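Local atomic coordinates of geranylgeranyl pyrophosphate synthetase (Pyrococcus horikoshii, PDB entry 1WY0), a protein that probably catalyses the condensation of isopentenyl diphosphate with allylic diphosphates to build the C20 isoprenoid precursor geranylgeranyl diphosphate. Residues A[74-77]-A[78-82]; A[299-302]-A[303-307]. All blocks are in the same frame, centred on the assembly; numbering follows the deposited sequence.

Interaction 1 (A[74-77]-A[78-82])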
ATOM      1  N   ALA A  74      -8.768  -7.288  -8.909  1.00 35.17           N
ATOM      2  CA  ALA A  74      -8.416  -6.467  -7.758  1.00 34.82           C
ATOM      3  C   ALA A  74      -7.889  -7.363  -6.651  1.00 35.22           C
ATOM      4  O   ALA A  74      -6.821  -7.133  -6.073  1.00 34.16           O
ATOM      5  CB  ALA A  74      -9.647  -5.707  -7.274  1.00 34.56           C
ATOM      6  N   ILE A  75      -8.655  -8.398  -6.362  1.00 34.19           N
ATOM      7  CA  ILE A  75      -8.285  -9.337  -5.328  1.00 34.86           C
ATOM      8  C   ILE A  75      -6.964 -10.052  -5.611  1.00 34.81           C
ATOM      9  O   ILE A  75      -6.176 -10.273  -4.692  1.00 33.12           O
ATOM     10  CB  ILE A  75      -9.422 -10.349  -5.099  1.00 35.59           C
ATOM     11  CG1 ILE A  75     -10.599  -9.619  -4.439  1.00 37.71           C
ATOM     12  CG2 ILE A  75      -8.938 -11.519  -4.237  1.00 36.71           C
ATOM     13  CD1 ILE A  75     -11.665 -10.536  -3.845  1.00 39.60           C
ATOM     14  N   GLU A  76      -6.699 -10.405  -6.866  1.00 33.34           N
ATOM     15  CA  GLU A  76      -5.438 -11.087  -7.168  1.00 34.15           C
ATOM     16  C   GLU A  76      -4.282 -10.107  -7.053  1.00 32.32           C
ATOM     17  O   GLU A  76      -3.168 -10.493  -6.717  1.00 34.39           O
ATOM     18  CB  GLU A  76      -5.449 -11.704  -8.567  1.00 33.86           C
ATOM     19  CG  GLU A  76      -4.175 -12.491  -8.928  1.00 34.92           C
ATOM     20  CD  GLU A  76      -3.911 -13.703  -8.031  1.00 37.77           C
ATOM     21  OE1 GLU A  76      -4.696 -13.966  -7.101  1.00 39.02           O
ATOM     22  OE2 GLU A  76      -2.896 -14.409  -8.254  1.00 40.87           O
ATOM     23  N   LEU A  77      -4.541  -8.843  -7.350  1.00 29.97           N
ATOM     24  CA  LEU A  77      -3.509  -7.818  -7.246  1.00 30.18           C
ATOM     25  C   LEU A  77      -3.203  -7.592  -5.763  1.00 28.28           C
ATOM     26  O   LEU A  77      -2.051  -7.430  -5.370  1.00 27.26           O
ATOM     27  CB  LEU A  77      -3.979  -6.513  -7.903  1.00 27.16           C
ATOM     28  CG  LEU A  77      -4.010  -6.598  -9.431  1.00 29.25           C
ATOM     29  CD1 LEU A  77      -4.513  -5.285 -10.044  1.00 26.63           C
ATOM     30  CD2 LEU A  77      -2.601  -6.930  -9.929  1.00 27.91           C
ATOM     31  N   ILE A  78      -4.241  -7.602  -4.941  1.00 28.04           N
ATOM     32  CA  ILE A  78      -4.058  -7.410  -3.511  1.00 28.09           C
ATOM     33  C   ILE A  78      -3.264  -8.573  -2.949  1.00 26.88           C
ATOM     34  O   ILE A  78      -2.341  -8.374  -2.168  1.00 26.42           O
ATOM     35  CB  ILE A  78      -5.407  -7.293  -2.776  1.00 26.42           C
ATOM     36  CG1 ILE A  78      -5.967  -5.884  -2.967  1.00 28.22           C
ATOM     37  CG2 ILE A  78      -5.216  -7.594  -1.278  1.00 28.54           C
ATOM     38  CD1 ILE A  78      -7.244  -5.596  -2.214  1.00 27.00           C
ATOM     39  N   HIS A  79      -3.617  -9.786  -3.351  1.00 26.20           N
ATOM     40  CA  HIS A  79      -2.908 -10.973  -2.887  1.00 27.88           C
ATOM     41  C   HIS A  79      -1.424 -10.868  -3.258  1.00 27.52           C
ATOM     42  O   HIS A  79      -0.548 -11.189  -2.451  1.00 27.82           O
ATOM     43  CB  HIS A  79      -3.505 -12.242  -3.523  1.00 26.89           C
ATOM     44  CG  HIS A  79      -2.672 -13.478  -3.320  1.00 24.76           C
ATOM     45  ND1 HIS A  79      -2.448 -14.035  -2.078  1.00 26.82           N
ATOM     46  CD2 HIS A  79      -2.007 -14.259  -4.205  1.00 25.06           C
ATOM     47  CE1 HIS A  79      -1.682 -15.104  -2.208  1.00 25.11           C
ATOM     48  NE2 HIS A  79      -1.400 -15.261  -3.489  1.00 24.45           N
ATOM     49  N   ASN A  80      -1.149 -10.428  -4.480  1.00 28.70           N
ATOM     50  CA  ASN A  80       0.232 -10.314  -4.934  1.00 29.18           C
ATOM     51  C   ASN A  80       1.025  -9.259  -4.184  1.00 28.41           C
ATOM     52  O   ASN A  80       2.185  -9.476  -3.852  1.00 30.79           O
ATOM     53  CB  ASN A  80       0.279 -10.054  -6.445  1.00 29.35           C
ATOM     54  CG  ASN A  80       0.284 -11.339  -7.244  1.00 32.34           C
ATOM     55  OD1 ASN A  80       1.228 -12.125  -7.166  1.00 31.15           O
ATOM     56  ND2 ASN A  80      -0.780 -11.572  -8.003  1.00 33.22           N
ATOM     57  N   TYR A  81       0.414  -8.115  -3.911  1.00 27.94           N
ATOM     58  CA  TYR A  81       1.120  -7.083  -3.165  1.00 27.34           C
ATOM     59  C   TYR A  81       1.456  -7.583  -1.754  1.00 27.51           C
ATOM     60  O   TYR A  81       2.496  -7.213  -1.195  1.00 25.85           O
ATOM     61  CB  TYR A  81       0.271  -5.802  -3.086  1.00 26.49           C
ATOM     62  CG  TYR A  81      -0.106  -5.371  -1.685  1.00 28.75           C
ATOM     63  CD1 TYR A  81      -1.339  -5.719  -1.134  1.00 28.54           C
ATOM     64  CD2 TYR A  81       0.753  -4.574  -0.924  1.00 29.83           C
ATOM     65  CE1 TYR A  81      -1.712  -5.281   0.132  1.00 28.19           C
ATOM     66  CE2 TYR A  81       0.389  -4.132   0.351  1.00 29.44           C
ATOM     67  CZ  TYR A  81      -0.844  -4.484   0.870  1.00 30.24           C
ATOM     68  OH  TYR A  81      -1.230  -4.004   2.103  1.00 28.12           O
ATOM     69  N   SER A  82       0.584  -8.413  -1.174  1.00 25.43           N
ATOM     70  CA  SER A  82       0.859  -8.915   0.167  1.00 27.50           C
ATOM     71  C   SER A  82       2.049  -9.877   0.174  1.00 26.01           C
ATOM     72  O   SER A  82       2.762 -10.030   1.157  1.00 29.55           O
ATOM     73  CB  SER A  82      -0.393  -9.631   0.676  1.00 29.32           C
ATOM     74  OG  SER A  82      -0.489 -10.913   0.052  1.00 33.79           O
TER

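Interaction 2 (A[299-302]-A[303-307])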
ATOM      1  N   SER A 299      -0.678 -33.111  18.271  1.00 34.29           N
ATOM      2  CA  SER A 299      -0.726 -31.780  17.669  1.00 35.96           C
ATOM      3  C   SER A 299      -0.900 -31.772  16.146  1.00 35.89           C
ATOM      4  O   SER A 299      -1.713 -31.018  15.626  1.00 36.04           O
ATOM      5  CB  SER A 299       0.529 -30.992  18.057  1.00 34.33           C
ATOM      6  OG  SER A 299       0.551 -30.753  19.460  1.00 36.63           O
ATOM      7  N   ILE A 300      -0.145 -32.592  15.422  1.00 35.45           N
ATOM      8  CA  ILE A 300      -0.298 -32.597  13.975  1.00 37.54           C
ATOM      9  C   ILE A 300      -1.709 -33.065  13.605  1.00 38.36           C
ATOM     10  O   ILE A 300      -2.431 -32.376  12.891  1.00 39.25           O
ATOM     11  CB  ILE A 300       0.744 -33.498  13.282  1.00 36.00           C
ATOM     12  CG1 ILE A 300       2.163 -33.022  13.617  1.00 37.44           C
ATOM     13  CG2 ILE A 300       0.537 -33.437  11.782  1.00 35.99           C
ATOM     14  CD1 ILE A 300       3.277 -33.799  12.922  1.00 36.21           C
ATOM     15  N   ASP A 301      -2.093 -34.234  14.101  1.00 39.66           N
ATOM     16  CA  ASP A 301      -3.417 -34.797  13.839  1.00 41.87           C
ATOM     17  C   ASP A 301      -4.503 -33.775  14.213  1.00 40.17           C
ATOM     18  O   ASP A 301      -5.485 -33.591  13.493  1.00 39.39           O
ATOM     19  CB  ASP A 301      -3.585 -36.083  14.662  1.00 45.98           C
ATOM     20  CG  ASP A 301      -4.359 -37.155  13.925  1.00 51.24           C
ATOM     21  OD1 ASP A 301      -5.610 -37.063  13.854  1.00 53.37           O
ATOM     22  OD2 ASP A 301      -3.710 -38.097  13.412  1.00 53.58           O
ATOM     23  N   TYR A 302      -4.316 -33.110  15.346  1.00 38.98           N
ATOM     24  CA  TYR A 302      -5.262 -32.101  15.804  1.00 40.32           C
ATOM     25  C   TYR A 302      -5.535 -31.070  14.713  1.00 39.10           C
ATOM     26  O   TYR A 302      -6.686 -30.841  14.345  1.00 38.20           O
ATOM     27  CB  TYR A 302      -4.716 -31.382  17.037  1.00 40.17           C
ATOM     28  CG  TYR A 302      -5.491 -30.133  17.410  1.00 42.16           C
ATOM     29  CD1 TYR A 302      -6.668 -30.210  18.157  1.00 43.25           C
ATOM     30  CD2 TYR A 302      -5.050 -28.874  16.999  1.00 43.49           C
ATOM     31  CE1 TYR A 302      -7.389 -29.055  18.481  1.00 45.17           C
ATOM     32  CE2 TYR A 302      -5.755 -27.721  17.313  1.00 43.68           C
ATOM     33  CZ  TYR A 302      -6.925 -27.817  18.051  1.00 45.55           C
ATOM     34  OH  TYR A 302      -7.640 -26.679  18.327  1.00 47.08           O
ATOM     35  N   ALA A 303      -4.470 -30.446  14.209  1.00 37.95           N
ATOM     36  CA  ALA A 303      -4.588 -29.429  13.165  1.00 37.31           C
ATOM     37  C   ALA A 303      -5.205 -29.994  11.887  1.00 37.47           C
ATOM     38  O   ALA A 303      -5.976 -29.312  11.199  1.00 38.50           O
ATOM     39  CB  ALA A 303      -3.216 -28.824  12.869  1.00 36.06           C
ATOM     40  N   ALA A 304      -4.868 -31.240  11.564  1.00 37.37           N
ATOM     41  CA  ALA A 304      -5.420 -31.883  10.371  1.00 38.32           C
ATOM     42  C   ALA A 304      -6.946 -31.961  10.474  1.00 39.36           C
ATOM     43  O   ALA A 304      -7.666 -31.687   9.507  1.00 37.51           O
ATOM     44  CB  ALA A 304      -4.829 -33.281  10.210  1.00 37.88           C
ATOM     45  N   GLU A 305      -7.432 -32.327  11.657  1.00 42.05           N
ATOM     46  CA  GLU A 305      -8.867 -32.454  11.897  1.00 44.41           C
ATOM     47  C   GLU A 305      -9.565 -31.110  11.829  1.00 44.45           C
ATOM     48  O   GLU A 305     -10.643 -30.994  11.249  1.00 44.21           O
ATOM     49  CB  GLU A 305      -9.126 -33.094  13.264  1.00 46.19           C
ATOM     50  CG  GLU A 305      -8.786 -34.566  13.314  1.00 50.86           C
ATOM     51  CD  GLU A 305      -8.719 -35.191  11.932  1.00 54.70           C
ATOM     52  OE1 GLU A 305      -9.740 -35.170  11.211  1.00 55.45           O
ATOM     53  OE2 GLU A 305      -7.635 -35.696  11.562  1.00 57.64           O
ATOM     54  N   ILE A 306      -8.957 -30.097  12.431  1.00 43.68           N
ATOM     55  CA  ILE A 306      -9.541 -28.768  12.403  1.00 43.80           C
ATOM     56  C   ILE A 306      -9.732 -28.334  10.959  1.00 43.21           C
ATOM     57  O   ILE A 306     -10.784 -27.815  10.587  1.00 42.90           O
ATOM     58  CB  ILE A 306      -8.641 -27.750  13.117  1.00 43.99           C
ATOM     59  CG1 ILE A 306      -8.716 -27.977  14.623  1.00 45.08           C
ATOM     60  CG2 ILE A 306      -9.057 -26.339  12.763  1.00 43.90           C
ATOM     61  CD1 ILE A 306     -10.144 -28.085  15.151  1.00 45.89           C
ATOM     62  N   ALA A 307      -8.705 -28.560  10.146  1.00 43.95           N
ATOM     63  CA  ALA A 307      -8.756 -28.196   8.736  1.00 43.79           C
ATOM     64  C   ALA A 307      -9.895 -28.925   8.023  1.00 43.84           C
ATOM     65  O   ALA A 307     -10.669 -28.308   7.286  1.00 42.04           O
ATOM     66  CB  ALA A 307      -7.427 -28.521   8.069  1.00 44.19           C
TER

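Interaction 1 (A[74-77]-A[78-82])
Ile-78 N donates to Ala-74 O at 2.9 Å, and three more i to i+4 bonds follow, from His-79 N to Ile-75 O, Asn-80 N to Glu-76 O and Tyr-81 N to Leu-77 O, making 74-77 and 78-82 successive turns of helix 69-90. Glu-76 O carries a second bond: Asn-80 ND2 reaches it at 2.9 Å, and the two donors come from opposite faces of the carbonyl plane. The side-chain bond is bent, with an N-H...O angle of 132° and its donor above that plane. Asparagine suits the place, since its short amide can fold back onto the preceding turn.

Glu-76, with CG anti to the backbone N (chi1 -177°) and the chain bent at chi2, runs alongside His-79, bringing OE1 to 4.0 Å from His-79 CD2. Its carboxylate stands nearly perpendicular to the Asn-80 amide, 88° between planes, and OE2 forms a salt bridge with Arg-48 NH1, which probably offsets the cost of burying the carboxylate. Apolar Ile-75 and Ile-78 suit the interior, both packing on Leu-181 of helix 167-193.

The Tyr-81 side chain, whose ring stacks with Phe-118, lies beside a bound mercury ion whose site also includes Cys-150. Helix 69-90 runs on into the first aspartate-rich motif of polyprenyl synthases, and Tyr-81, five residues before it, holds a position that in relatives probably helps to set product chain length.

Interaction 2 (A[299-302]-A[303-307])
Ile-306 CG1 lies over one face of the Tyr-302 ring in a CH-pi contact, 4.1 Å from the ring centroid and displaced toward the rim at CZ. Tyr-302 CG is anti to the backbone N (chi1 168°), which makes the ring stand out from the helix with a slight lean toward the following turn, where branched Ile-306 can meet its flat surface. The ring also stacks with His-249 of helix 245-253. An alanine here would remove the ring and is likely to leave Ile-306 CG1 and His-249 without their aromatic partner.

Backbone i to i+4 bonds build the first turns of helix 299-315: Ala-303 N to Ser-299 O at 3.2 Å, then Ala-304 N to Ile-300 O, Glu-305 N to Asp-301 O and Ile-306 N to Tyr-302 O. In the all-helical fold of polyprenyl synthases, the small Ala-303 and Ala-304 allow close approach to helix 197-224, touching Ile-216 and Trp-217 respectively. Ser-299, small and polar, is hydrogen-bonded through OG to His-249 ND1.

Among the charged groups, Asp-301 OD1 and Glu-305 OE2 come within 3.4 Å, two carboxylates side by side with planes 36° apart. Their repulsion is probably eased by Lys-308, salt-bridged to Glu-305 OE1.

From the N terminus, interaction 1 comes first, in helix 69-90, and interaction 2 follows more than 200 residues later, in helix 299-315. Each joins consecutive turns of one helix, so neither closes a loop; the two stand in series and neither nest nor cross. Their centres are 29 Å apart on opposite sides of the chain's centre, and their nearest atoms remain about 18 Å apart. Residues 74-82 sit in the interior, packing against helices 49-57, 107-126, 132-159 and 167-193. Residues 299-307 occupy a more peripheral place, where they join the late helices 245-253 and 283-296 to helix 197-224.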